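Local atomic coordinates of Keto/oxoacid ferredoxin oxidoreductase, gamma subunit (Geobacter sulfurreducens, PDB entry 3ON3), a protein that probably serves as the gamma subunit of a 2-oxoacid:ferredoxin oxidoreductase, an enzyme that oxidises 2-oxoacids and passes the electrons to ferredoxin. Residues Leu18-Ala21 / Gly22-Ala26; Leu95-Ser99 / Asp100-Lys104. All coordinates share one frame; numbering follows the deposited sequence.

Contact 1. Residues Leu18-Ala21 / Gly22-Ala26; sequences LILA and GVIMA. With SO4 (sulfate ion), chain D.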
loop_
_atom_site.group_PDB
_atom_site.type_symbol
_atom_site.label_atom_id
_atom_site.label_comp_id
_atom_site.label_asym_id
_atom_site.label_seq_id
_atom_site.Cartn_x
_atom_site.Cartn_y
_atom_site.Cartn_z
ATOM N N LEU B 18 -7.106 -4.200 -3.106
ATOM C CA LEU B 18 -6.287 -5.259 -2.540
ATOM C C LEU B 18 -5.086 -4.717 -1.774
ATOM O O LEU B 18 -4.615 -5.343 -0.825
ATOM C CB LEU B 18 -5.807 -6.192 -3.654
ATOM C CG LEU B 18 -6.838 -6.903 -4.542
ATOM C CD1 LEU B 18 -7.798 -7.742 -3.715
ATOM C CD2 LEU B 18 -7.605 -5.901 -5.392
ATOM N N ILE B 19 -4.572 -3.570 -2.213
ATOM C CA ILE B 19 -3.403 -2.974 -1.582
ATOM C C ILE B 19 -3.817 -2.485 -0.215
ATOM O O ILE B 19 -3.144 -2.747 0.782
ATOM C CB ILE B 19 -2.861 -1.782 -2.398
ATOM C CG1 ILE B 19 -2.307 -2.258 -3.745
ATOM C CG2 ILE B 19 -1.794 -0.988 -1.594
ATOM C CD1 ILE B 19 -1.794 -1.130 -4.617
ATOM N N LEU B 20 -4.944 -1.781 -0.180
ATOM C CA LEU B 20 -5.458 -1.245 1.068
ATOM C C LEU B 20 -5.673 -2.389 2.053
ATOM O O LEU B 20 -5.260 -2.300 3.211
ATOM C CB LEU B 20 -6.752 -0.435 0.858
ATOM C CG LEU B 20 -7.382 0.055 2.170
ATOM C CD1 LEU B 20 -6.321 0.758 3.008
ATOM C CD2 LEU B 20 -8.616 0.948 1.960
ATOM N N ALA B 21 -6.288 -3.472 1.591
ATOM C CA ALA B 21 -6.533 -4.613 2.483
ATOM C C ALA B 21 -5.218 -5.111 3.054
ATOM O O ALA B 21 -5.103 -5.359 4.250
ATOM C CB ALA B 21 -7.265 -5.746 1.755
ATOM N N GLY B 22 -4.230 -5.263 2.184
ATOM C CA GLY B 22 -2.903 -5.659 2.595
ATOM C C GLY B 22 -2.351 -4.694 3.621
ATOM O O GLY B 22 -1.816 -5.100 4.659
ATOM N N VAL B 23 -2.489 -3.406 3.337
ATOM C CA VAL B 23 -1.986 -2.392 4.249
ATOM C C VAL B 23 -2.679 -2.443 5.623
ATOM O O VAL B 23 -2.015 -2.454 6.661
ATOM C CB VAL B 23 -2.091 -0.997 3.650
ATOM C CG1 VAL B 23 -1.951 0.040 4.752
ATOM C CG2 VAL B 23 -1.031 -0.816 2.550
ATOM N N ILE B 24 -4.009 -2.472 5.612
ATOM C CA ILE B 24 -4.793 -2.650 6.830
ATOM C C ILE B 24 -4.358 -3.877 7.657
ATOM O O ILE B 24 -4.136 -3.776 8.871
ATOM C CB ILE B 24 -6.290 -2.727 6.503
ATOM C CG1 ILE B 24 -6.772 -1.380 5.961
ATOM C CG2 ILE B 24 -7.088 -3.130 7.733
ATOM C CD1 ILE B 24 -8.184 -1.404 5.444
HETATM N N MSE B 25 -4.201 -5.022 6.994
HETATM C CA MSE B 25 -3.728 -6.230 7.676
HETATM C C MSE B 25 -2.349 -6.061 8.301
HETATM O O MSE B 25 -2.115 -6.541 9.411
HETATM C CB MSE B 25 -3.696 -7.438 6.731
HETATM C CG MSE B 25 -4.955 -8.269 6.710
HETATM SE SE MSE B 25 -5.351 -9.244 8.361
HETATM C CE MSE B 25 -3.535 -9.489 8.996
ATOM N N ALA B 26 -1.429 -5.412 7.580
ATOM C CA ALA B 26 -0.077 -5.193 8.084
ATOM C C ALA B 26 -0.059 -4.280 9.328
ATOM O O ALA B 26 0.670 -4.538 10.293
ATOM C CB ALA B 26 0.850 -4.627 6.958
HETATM S S SO4 D . -5.846 -1.657 -5.867
HETATM O O1 SO4 D . -7.230 -1.223 -6.015
HETATM O O2 SO4 D . -5.116 -0.608 -5.161
HETATM O O3 SO4 D . -5.758 -2.890 -5.101
HETATM O O4 SO4 D . -5.241 -1.900 -7.177
#
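Leu20 and Ile24, one helical turn apart, make the close side-chain contact of this stretch. The CG of Leu20 lies 3.7 Å from Ile24 CD1, Leu20 CD1 is equally near Ile24 CG1, and the two side chains cross at a slant. Leu20 extends along the helix because its CG stands anti to the backbone N (chi1 176°), which carries the isobutyl group forward over the next turn. Beneath them Ile24 N donates a hydrogen bond to Leu20 O at 2.7 Å. Ile19 and Val23 meet more loosely, their CG2 methyls 4.2 Å apart, although Val23 N is hydrogen-bonded to Ile19 O at 2.7 Å. On the buried face, Ala21 packs on Phe10 of strand 6-12, while selenomethionine Met25, bent at chi2 and chi3, reaches the same strand and helix 131-143. These residues form the first two and a half turns of helix 18-32, which follows strand 6-12 through the segment around Gly17 and packs against the central sheet of the pyruvate ferredoxin/flavodoxin oxidoreductase fold. Gly22 N and Met25 N continue the alpha-helical series, hydrogen-bonding to Leu18 O and Ala21 O. The other side is looser, with Ile19 and Leu20 partly exposed, though Val23 is covered by Ile19 of the second subunit. Before the first turn sits a sulfate ion, probably from the crystallisation liquor. Its O3 accepts a bond from Ile19 N at 3.2 Å and a weak, strongly bent one from Leu18 N (N-H...O 121°), and the partial positive charge of the helix start probably helps hold the anion. Apolar carbon flanks it as well, Ile19 CD1 approaching sulfate O2 to 3.4 Å. Gly17 N of the same chain and Arg158 NH1 of the second subunit also hydrogen-bond to the sulfate.

Contact 2. Residues Leu95-Ser99 / Asp100-Lys104; sequences LLVDS and DLVTK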
loop_
_atom_site.group_PDB
_atom_site.type_symbol
_atom_site.label_atom_id
_atom_site.label_comp_id
_atom_site.label_asym_id
_atom_site.label_seq_id
_atom_site.Cartn_x
_atom_site.Cartn_y
_atom_site.Cartn_z
ATOM N N LEU B 95 -8.362 -20.925 2.217
ATOM C CA LEU B 95 -8.739 -20.456 0.899
ATOM C C LEU B 95 -10.080 -19.766 0.973
ATOM O O LEU B 95 -11.082 -20.395 1.201
ATOM C CB LEU B 95 -8.781 -21.606 -0.107
ATOM C CG LEU B 95 -9.365 -21.243 -1.481
ATOM C CD1 LEU B 95 -8.595 -20.104 -2.121
ATOM C CD2 LEU B 95 -9.422 -22.447 -2.420
ATOM N N LEU B 96 -10.082 -18.452 0.801
ATOM C CA LEU B 96 -11.307 -17.674 0.848
ATOM C C LEU B 96 -11.596 -17.096 -0.520
ATOM O O LEU B 96 -10.774 -16.355 -1.088
ATOM C CB LEU B 96 -11.183 -16.544 1.876
ATOM C CG LEU B 96 -12.284 -15.476 1.905
ATOM C CD1 LEU B 96 -13.617 -16.046 2.448
ATOM C CD2 LEU B 96 -11.846 -14.277 2.718
ATOM N N VAL B 97 -12.768 -17.423 -1.046
ATOM C CA VAL B 97 -13.152 -16.936 -2.365
ATOM C C VAL B 97 -14.523 -16.275 -2.319
ATOM O O VAL B 97 -15.257 -16.457 -1.361
ATOM C CB VAL B 97 -13.132 -18.078 -3.425
ATOM C CG1 VAL B 97 -11.792 -18.800 -3.400
ATOM C CG2 VAL B 97 -14.271 -19.078 -3.194
ATOM N N ASP B 98 -14.849 -15.491 -3.341
ATOM C CA ASP B 98 -16.223 -15.052 -3.535
ATOM C C ASP B 98 -16.992 -16.141 -4.287
ATOM O O ASP B 98 -16.513 -16.669 -5.294
ATOM C CB ASP B 98 -16.293 -13.722 -4.281
ATOM C CG ASP B 98 -17.726 -13.311 -4.596
ATOM O OD1 ASP B 98 -18.419 -14.063 -5.302
ATOM O OD2 ASP B 98 -18.168 -12.244 -4.139
ATOM N N SER B 99 -18.180 -16.482 -3.794
ATOM C CA SER B 99 -18.903 -17.651 -4.304
ATOM C C SER B 99 -19.699 -17.393 -5.580
ATOM O O SER B 99 -20.010 -18.325 -6.322
ATOM C CB SER B 99 -19.819 -18.233 -3.226
ATOM O OG SER B 99 -20.803 -17.293 -2.846
ATOM N N ASP B 100 -20.047 -16.134 -5.817
ATOM C CA ASP B 100 -20.741 -15.747 -7.038
ATOM C C ASP B 100 -19.790 -15.816 -8.226
ATOM O O ASP B 100 -20.155 -16.286 -9.301
ATOM C CB ASP B 100 -21.304 -14.327 -6.904
ATOM C CG ASP B 100 -22.550 -14.273 -6.034
ATOM O OD1 ASP B 100 -22.598 -13.452 -5.090
ATOM O OD2 ASP B 100 -23.486 -15.059 -6.294
ATOM N N LEU B 101 -18.561 -15.360 -8.009
ATOM C CA LEU B 101 -17.609 -15.169 -9.083
ATOM C C LEU B 101 -16.600 -16.298 -9.200
ATOM O O LEU B 101 -16.127 -16.601 -10.289
ATOM C CB LEU B 101 -16.893 -13.840 -8.898
ATOM C CG LEU B 101 -17.820 -12.648 -9.127
ATOM C CD1 LEU B 101 -17.648 -11.608 -8.038
ATOM C CD2 LEU B 101 -17.602 -12.052 -10.513
ATOM N N VAL B 102 -16.256 -16.916 -8.081
ATOM C CA VAL B 102 -15.395 -18.082 -8.132
ATOM C C VAL B 102 -16.286 -19.312 -8.069
ATOM O O VAL B 102 -16.568 -19.833 -6.993
ATOM C CB VAL B 102 -14.363 -18.085 -6.990
ATOM C CG1 VAL B 102 -13.545 -19.372 -7.004
ATOM C CG2 VAL B 102 -13.453 -16.847 -7.089
ATOM N N THR B 103 -16.745 -19.757 -9.237
ATOM C CA THR B 103 -17.680 -20.870 -9.327
ATOM C C THR B 103 -16.960 -22.182 -9.583
ATOM O O THR B 103 -17.480 -23.252 -9.274
ATOM C CB THR B 103 -18.721 -20.641 -10.435
ATOM O OG1 THR B 103 -18.053 -20.441 -11.687
ATOM C CG2 THR B 103 -19.565 -19.419 -10.123
ATOM N N LYS B 104 -15.765 -22.100 -10.158
ATOM C CA LYS B 104 -14.953 -23.289 -10.371
ATOM C C LYS B 104 -13.847 -23.347 -9.326
ATOM O O LYS B 104 -12.902 -22.559 -9.354
ATOM C CB LYS B 104 -14.377 -23.325 -11.794
HETATM O O HOH W 1 -19.239 -20.850 -6.104
#
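Asp98 ends strand 93-98, and its carboxylate reaches forward over the turn that follows, an Asx motif in which OD1 receives backbone N-H groups from two successive residues. Asp100 N comes first, only 2.7 Å from Asp98 OD1 but in a bent, weak bond. Leu101 N makes the straighter one at 3.0 Å, meeting OD1 on its anti side and 31° out of the carboxylate plane; Leu101 CD1 also lies against Asp98 CG. Having CG anti to the backbone N (chi1 175°) directs the carboxylate to these amides, while its OD2 accepts a bond from Ile118 N at the start of helix 117-125. With an alanine in its place, the amides of Asp100, Leu101 and Ile118 would probably lose their shared carboxylate, and the turn and the helix start could shift apart. Val102 then turns back to the strand: its N donates a hydrogen bond to Asp98 O at 2.8 Å, and its isopropyl group crosses that of Val97 at about a right angle, CB to CB 3.8 Å. Beyond it, Thr103 merely brings CG2 to 4.0 Å from Ser99 O. That carbonyl oxygen accepts a 2.6 Å hydrogen bond from a water, which also donates to Val102 O.

How the contacts relate
Contact 1 comes first along the chain, in the opening turns of helix 18-32, and contact 2 follows in series at the end of strand 93-98 and the loop that leads toward strand 111-115. Their centres are 20 Å apart, on opposite sides of the chain's centre, and the nearest atoms stay about 9 Å from each other. What they share is the central mixed sheet, in which strands 6-12, 71-76 and 93-98 run parallel: contact 1 lies against strand 6-12, contact 2 at the end of 93-98. Helix 131-143 touches both, meeting Leu20, Ile24 and Met25 in the first and Leu96 in the second. The subunit interface involves contact 1, whereas no other chain of the assembly touches contact 2.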